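Local coordinates for protein farnesyl pyrophosphate synthetase (Staphylococcus aureus, PDB 5H9D) that probably makes heptaprenyl diphosphate, working with a partner subunit and magnesium, at residues V27-G40 with R91-T105. Residues are numbered along the deposited sequence; the frame is centred on the assembly and turned at random.
Sequences VLEQASLHLLSSGG and RRGKLTISKKWDQTT. With PO4 (phosphate ion), chain H.
L35 O near the end of helix 26-38 is gripped from opposite faces of its carbonyl plane, by R92 NH1 at 2.9 Å and by S38 OG at 3.1 Å. In the arginine bond L35 O lies 8° out of the guanidinium plane, although the donor stands well above the carbonyl plane. With its chain extended from CG to NE, R92 runs past G39 to bring that group up to the helix end, where G40 N lies over one face. In H34, the residue before L35, a chi1 of 176° turns the ring across toward segment 91-105, and NE2 donates to a lone pair of L95 O, 2.9 Å away and 10° out of the ring plane, while K100 CD lies over one face of the imidazole, a CH-pi contact. This helix belongs to the mainly helical polyprenyl synthetase fold, and the contact ties it to the small β-hairpin and short helix leading into helix 103-121. R92 sits in the type I' turn of that hairpin; R91 forms a salt bridge with D83 of helix 62-85. W101 lies along the helix, one indole face taking CH-pi contacts from V27 CG1, 3.8 Å from the five-membered ring centroid, and A31 CB over the six-membered ring. K94 NZ and K100 NZ reach a phosphate, probably from the crystallisation liquor, by weak bonds.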
loop_
_atom_site.group_PDB
_atom_site.type_symbol
_atom_site.label_atom_id
_atom_site.label_comp_id
_atom_site.label_asym_id
_atom_site.label_seq_id
_atom_site.Cartn_x
_atom_site.Cartn_y
_atom_site.Cartn_z
ATOM N N VAL A 27 19.918 6.859 2.830
ATOM C CA VAL A 27 18.749 7.675 2.497
ATOM C C VAL A 27 17.427 6.997 2.822
ATOM O O VAL A 27 16.574 7.620 3.389
ATOM C CB VAL A 27 18.719 8.075 1.007
ATOM C CG1 VAL A 27 17.421 8.828 0.701
ATOM C CG2 VAL A 27 19.876 8.944 0.702
ATOM N N LEU A 28 17.254 5.739 2.444
ATOM C CA LEU A 28 16.020 5.034 2.751
ATOM C C LEU A 28 15.774 5.084 4.246
ATOM O O LEU A 28 14.627 5.129 4.659
ATOM C CB LEU A 28 16.079 3.577 2.296
ATOM C CG LEU A 28 15.336 3.172 1.023
ATOM C CD1 LEU A 28 15.173 4.371 0.088
ATOM C CD2 LEU A 28 16.086 2.054 0.352
ATOM N N GLU A 29 16.844 5.088 5.051
ATOM C CA GLU A 29 16.707 5.149 6.501
ATOM C C GLU A 29 16.260 6.526 6.996
ATOM O O GLU A 29 15.408 6.631 7.886
ATOM C CB GLU A 29 18.018 4.788 7.182
ATOM C CG GLU A 29 17.867 4.618 8.664
ATOM C CD GLU A 29 19.021 3.874 9.253
ATOM O OE1 GLU A 29 19.495 2.934 8.574
ATOM O OE2 GLU A 29 19.440 4.221 10.391
ATOM N N GLN A 30 16.859 7.571 6.442
ATOM C CA GLN A 30 16.500 8.928 6.802
ATOM C C GLN A 30 15.086 9.265 6.331
ATOM O O GLN A 30 14.351 9.956 7.034
ATOM C CB GLN A 30 17.426 9.927 6.147
ATOM C CG GLN A 30 18.875 9.902 6.526
ATOM C CD GLN A 30 19.592 11.004 5.771
ATOM O OE1 GLN A 30 19.397 12.203 6.060
ATOM N NE2 GLN A 30 20.389 10.617 4.764
ATOM N N ALA A 31 14.718 8.818 5.131
ATOM C CA ALA A 31 13.378 9.091 4.610
ATOM C C ALA A 31 12.313 8.407 5.480
ATOM O O ALA A 31 11.379 9.054 5.954
ATOM C CB ALA A 31 13.255 8.630 3.154
ATOM N N SER A 32 12.451 7.108 5.693
ATOM C CA SER A 32 11.505 6.381 6.520
ATOM C C SER A 32 11.366 7.028 7.905
ATOM O O SER A 32 10.262 7.188 8.407
ATOM C CB SER A 32 11.953 4.923 6.662
ATOM O OG SER A 32 11.963 4.283 5.403
ATOM N N LEU A 33 12.491 7.404 8.510
ATOM C CA LEU A 33 12.497 8.044 9.828
ATOM C C LEU A 33 11.901 9.461 9.764
ATOM O O LEU A 33 11.200 9.908 10.684
ATOM C CB LEU A 33 13.910 8.107 10.370
ATOM C CG LEU A 33 13.982 8.745 11.752
ATOM C CD1 LEU A 33 13.154 7.941 12.785
ATOM C CD2 LEU A 33 15.421 8.837 12.161
ATOM N N HIS A 34 12.175 10.171 8.679
ATOM C CA HIS A 34 11.607 11.495 8.512
ATOM C C HIS A 34 10.082 11.371 8.635
ATOM O O HIS A 34 9.473 12.049 9.448
ATOM C CB HIS A 34 11.963 12.051 7.139
ATOM C CG HIS A 34 11.340 13.376 6.842
ATOM N ND1 HIS A 34 11.431 14.449 7.702
ATOM C CD2 HIS A 34 10.651 13.811 5.760
ATOM C CE1 HIS A 34 10.822 15.490 7.159
ATOM N NE2 HIS A 34 10.340 15.129 5.980
ATOM N N LEU A 35 9.483 10.496 7.822
ATOM C CA LEU A 35 8.039 10.253 7.840
ATOM C C LEU A 35 7.560 9.683 9.170
ATOM O O LEU A 35 6.591 10.160 9.754
ATOM C CB LEU A 35 7.662 9.280 6.734
ATOM C CG LEU A 35 6.190 8.870 6.598
ATOM C CD1 LEU A 35 5.338 10.085 6.221
ATOM C CD2 LEU A 35 6.056 7.790 5.534
ATOM N N LEU A 36 8.242 8.657 9.658
ATOM C CA LEU A 36 7.852 8.030 10.910
ATOM C C LEU A 36 7.748 8.984 12.106
ATOM O O LEU A 36 6.807 8.926 12.887
ATOM C CB LEU A 36 8.832 6.904 11.237
ATOM C CG LEU A 36 8.419 6.162 12.495
ATOM C CD1 LEU A 36 7.176 5.374 12.162
ATOM C CD2 LEU A 36 9.529 5.278 12.993
ATOM N N SER A 37 8.736 9.854 12.231
ATOM C CA SER A 37 8.824 10.822 13.324
ATOM C C SER A 37 8.061 12.138 13.164
ATOM O O SER A 37 7.896 12.849 14.146
ATOM C CB SER A 37 10.289 11.153 13.571
ATOM O OG SER A 37 10.859 11.617 12.353
ATOM N N SER A 38 7.643 12.492 11.951
ATOM C CA SER A 38 6.902 13.731 11.777
ATOM C C SER A 38 5.533 13.386 12.328
ATOM O O SER A 38 4.681 14.241 12.544
ATOM C CB SER A 38 6.870 14.189 10.299
ATOM O OG SER A 38 6.279 13.253 9.422
ATOM N N GLY A 39 5.391 12.082 12.568
ATOM C CA GLY A 39 4.229 11.442 13.174
ATOM C C GLY A 39 2.751 11.605 12.904
ATOM O O GLY A 39 2.228 12.711 12.755
ATOM N N GLY A 40 2.078 10.458 12.879
ATOM C CA GLY A 40 0.643 10.394 12.682
ATOM C C GLY A 40 0.060 9.701 13.907
ATOM O O GLY A 40 0.789 9.395 14.835
ATOM N N ARG A 91 3.513 16.543 4.368
ATOM C CA ARG A 91 2.921 15.369 4.972
ATOM C C ARG A 91 3.241 15.473 6.439
ATOM O O ARG A 91 4.390 15.678 6.813
ATOM C CB ARG A 91 3.553 14.086 4.398
ATOM C CG ARG A 91 3.098 12.799 5.086
ATOM C CD ARG A 91 2.231 11.982 4.167
ATOM N NE ARG A 91 0.852 11.923 4.631
ATOM C CZ ARG A 91 -0.193 11.638 3.857
ATOM N NH1 ARG A 91 -0.017 11.384 2.563
ATOM N NH2 ARG A 91 -1.412 11.584 4.383
ATOM N N ARG A 92 2.227 15.326 7.275
ATOM C CA ARG A 92 2.418 15.409 8.723
ATOM C C ARG A 92 3.149 16.681 9.175
ATOM O O ARG A 92 3.782 16.693 10.227
ATOM C CB ARG A 92 3.151 14.143 9.231
ATOM C CG ARG A 92 2.310 12.865 9.170
ATOM C CD ARG A 92 3.123 11.616 9.430
ATOM N NE ARG A 92 2.281 10.418 9.314
ATOM C CZ ARG A 92 2.697 9.152 9.448
ATOM N NH1 ARG A 92 3.966 8.839 9.709
ATOM N NH2 ARG A 92 1.824 8.174 9.312
ATOM N N GLY A 93 3.063 17.749 8.381
ATOM C CA GLY A 93 3.706 19.002 8.751
ATOM C C GLY A 93 5.115 19.249 8.224
ATOM O O GLY A 93 5.674 20.342 8.407
ATOM N N LYS A 94 5.710 18.247 7.580
ATOM C CA LYS A 94 7.047 18.410 7.032
ATOM C C LYS A 94 6.987 18.027 5.552
ATOM O O LYS A 94 5.944 17.596 5.060
ATOM C CB LYS A 94 8.035 17.526 7.785
ATOM C CG LYS A 94 7.821 17.529 9.301
ATOM C CD LYS A 94 8.048 18.893 9.936
ATOM C CE LYS A 94 9.546 19.265 9.962
ATOM N NZ LYS A 94 10.135 19.604 8.591
ATOM N N LEU A 95 8.096 18.217 4.849
ATOM C CA LEU A 95 8.200 17.905 3.432
ATOM C C LEU A 95 7.975 16.432 3.094
ATOM O O LEU A 95 8.482 15.530 3.761
ATOM C CB LEU A 95 9.598 18.286 2.928
ATOM C CG LEU A 95 10.039 19.741 2.857
ATOM C CD1 LEU A 95 11.555 19.813 2.708
ATOM C CD2 LEU A 95 9.287 20.425 1.685
ATOM N N THR A 96 7.243 16.185 2.023
ATOM C CA THR A 96 7.012 14.810 1.623
ATOM C C THR A 96 8.367 14.353 1.112
ATOM O O THR A 96 9.189 15.191 0.755
ATOM C CB THR A 96 5.906 14.737 0.547
ATOM O OG1 THR A 96 6.227 15.589 -0.555
ATOM C CG2 THR A 96 4.598 15.189 1.130
ATOM N N ILE A 97 8.619 13.049 1.092
ATOM C CA ILE A 97 9.918 12.553 0.656
ATOM C C ILE A 97 10.256 13.027 -0.742
ATOM O O ILE A 97 11.348 13.510 -1.001
ATOM C CB ILE A 97 9.993 11.002 0.712
ATOM C CG1 ILE A 97 9.557 10.511 2.086
ATOM C CG2 ILE A 97 11.426 10.514 0.445
ATOM C CD1 ILE A 97 10.345 11.086 3.173
ATOM N N SER A 98 9.317 12.873 -1.654
ATOM C CA SER A 98 9.519 13.317 -3.036
ATOM C C SER A 98 10.042 14.756 -3.098
ATOM O O SER A 98 10.751 15.109 -4.014
ATOM C CB SER A 98 8.211 13.181 -3.803
ATOM O OG SER A 98 7.142 12.972 -2.867
ATOM N N LYS A 99 9.734 15.584 -2.107
ATOM C CA LYS A 99 10.214 16.969 -2.129
ATOM C C LYS A 99 11.475 17.235 -1.339
ATOM O O LYS A 99 12.206 18.162 -1.660
ATOM C CB LYS A 99 9.134 17.955 -1.669
ATOM C CG LYS A 99 8.110 18.268 -2.749
ATOM C CD LYS A 99 7.458 19.613 -2.515
ATOM C CE LYS A 99 6.443 19.903 -3.605
ATOM N NZ LYS A 99 7.046 19.584 -4.938
ATOM N N LYS A 100 11.733 16.429 -0.312
ATOM C CA LYS A 100 12.933 16.590 0.506
ATOM C C LYS A 100 14.111 15.981 -0.227
ATOM O O LYS A 100 15.232 16.379 -0.025
ATOM C CB LYS A 100 12.748 15.889 1.840
ATOM C CG LYS A 100 13.565 16.443 2.973
ATOM C CD LYS A 100 13.339 15.631 4.235
ATOM C CE LYS A 100 13.866 16.365 5.465
ATOM N NZ LYS A 100 15.153 17.082 5.200
ATOM N N TRP A 101 13.847 15.004 -1.077
ATOM C CA TRP A 101 14.888 14.338 -1.852
ATOM C C TRP A 101 14.458 14.406 -3.322
ATOM O O TRP A 101 14.757 15.368 -4.018
ATOM C CB TRP A 101 15.042 12.867 -1.404
ATOM C CG TRP A 101 15.763 12.661 -0.075
ATOM C CD1 TRP A 101 17.113 12.514 0.115
ATOM C CD2 TRP A 101 15.164 12.549 1.230
ATOM N NE1 TRP A 101 17.380 12.310 1.439
ATOM C CE2 TRP A 101 16.209 12.331 2.148
ATOM C CE3 TRP A 101 13.845 12.618 1.708
ATOM C CZ2 TRP A 101 15.988 12.182 3.513
ATOM C CZ3 TRP A 101 13.624 12.470 3.081
ATOM C CH2 TRP A 101 14.696 12.255 3.964
ATOM N N ASP A 102 13.775 13.382 -3.801
ATOM C CA ASP A 102 13.289 13.392 -5.159
ATOM C C ASP A 102 12.300 12.255 -5.403
ATOM O O ASP A 102 12.039 11.443 -4.517
ATOM C CB ASP A 102 14.444 13.354 -6.181
ATOM C CG ASP A 102 15.185 12.034 -6.190
ATOM O OD1 ASP A 102 16.013 11.776 -5.284
ATOM O OD2 ASP A 102 14.929 11.240 -7.116
ATOM N N GLN A 103 11.755 12.218 -6.612
ATOM C CA GLN A 103 10.766 11.228 -6.980
ATOM C C GLN A 103 11.275 9.799 -6.954
ATOM O O GLN A 103 10.542 8.911 -6.527
ATOM C CB GLN A 103 10.181 11.560 -8.360
ATOM C CG GLN A 103 8.870 10.865 -8.665
ATOM C CD GLN A 103 8.231 11.334 -9.987
ATOM O OE1 GLN A 103 7.971 12.533 -10.186
ATOM N NE2 GLN A 103 7.969 10.382 -10.889
ATOM N N THR A 104 12.511 9.565 -7.398
ATOM C CA THR A 104 13.060 8.209 -7.413
ATOM C C THR A 104 13.141 7.700 -5.987
ATOM O O THR A 104 12.799 6.557 -5.698
ATOM C CB THR A 104 14.504 8.129 -8.001
ATOM O OG1 THR A 104 14.581 8.817 -9.267
ATOM C CG2 THR A 104 14.880 6.675 -8.201
ATOM N N THR A 105 13.614 8.564 -5.099
ATOM C CA THR A 105 13.751 8.203 -3.702
ATOM C C THR A 105 12.440 7.739 -3.065
ATOM O O THR A 105 12.391 6.667 -2.463
ATOM C CB THR A 105 14.331 9.383 -2.903
ATOM O OG1 THR A 105 15.627 9.698 -3.413
ATOM C CG2 THR A 105 14.463 9.037 -1.435
HETATM P P PO4 H . 13.348 19.806 6.927
HETATM O O1 PO4 H . 13.921 19.182 8.146
HETATM O O2 PO4 H . 14.446 20.185 5.999
HETATM O O3 PO4 H . 12.443 18.839 6.256
HETATM O O4 PO4 H . 12.580 21.020 7.305
#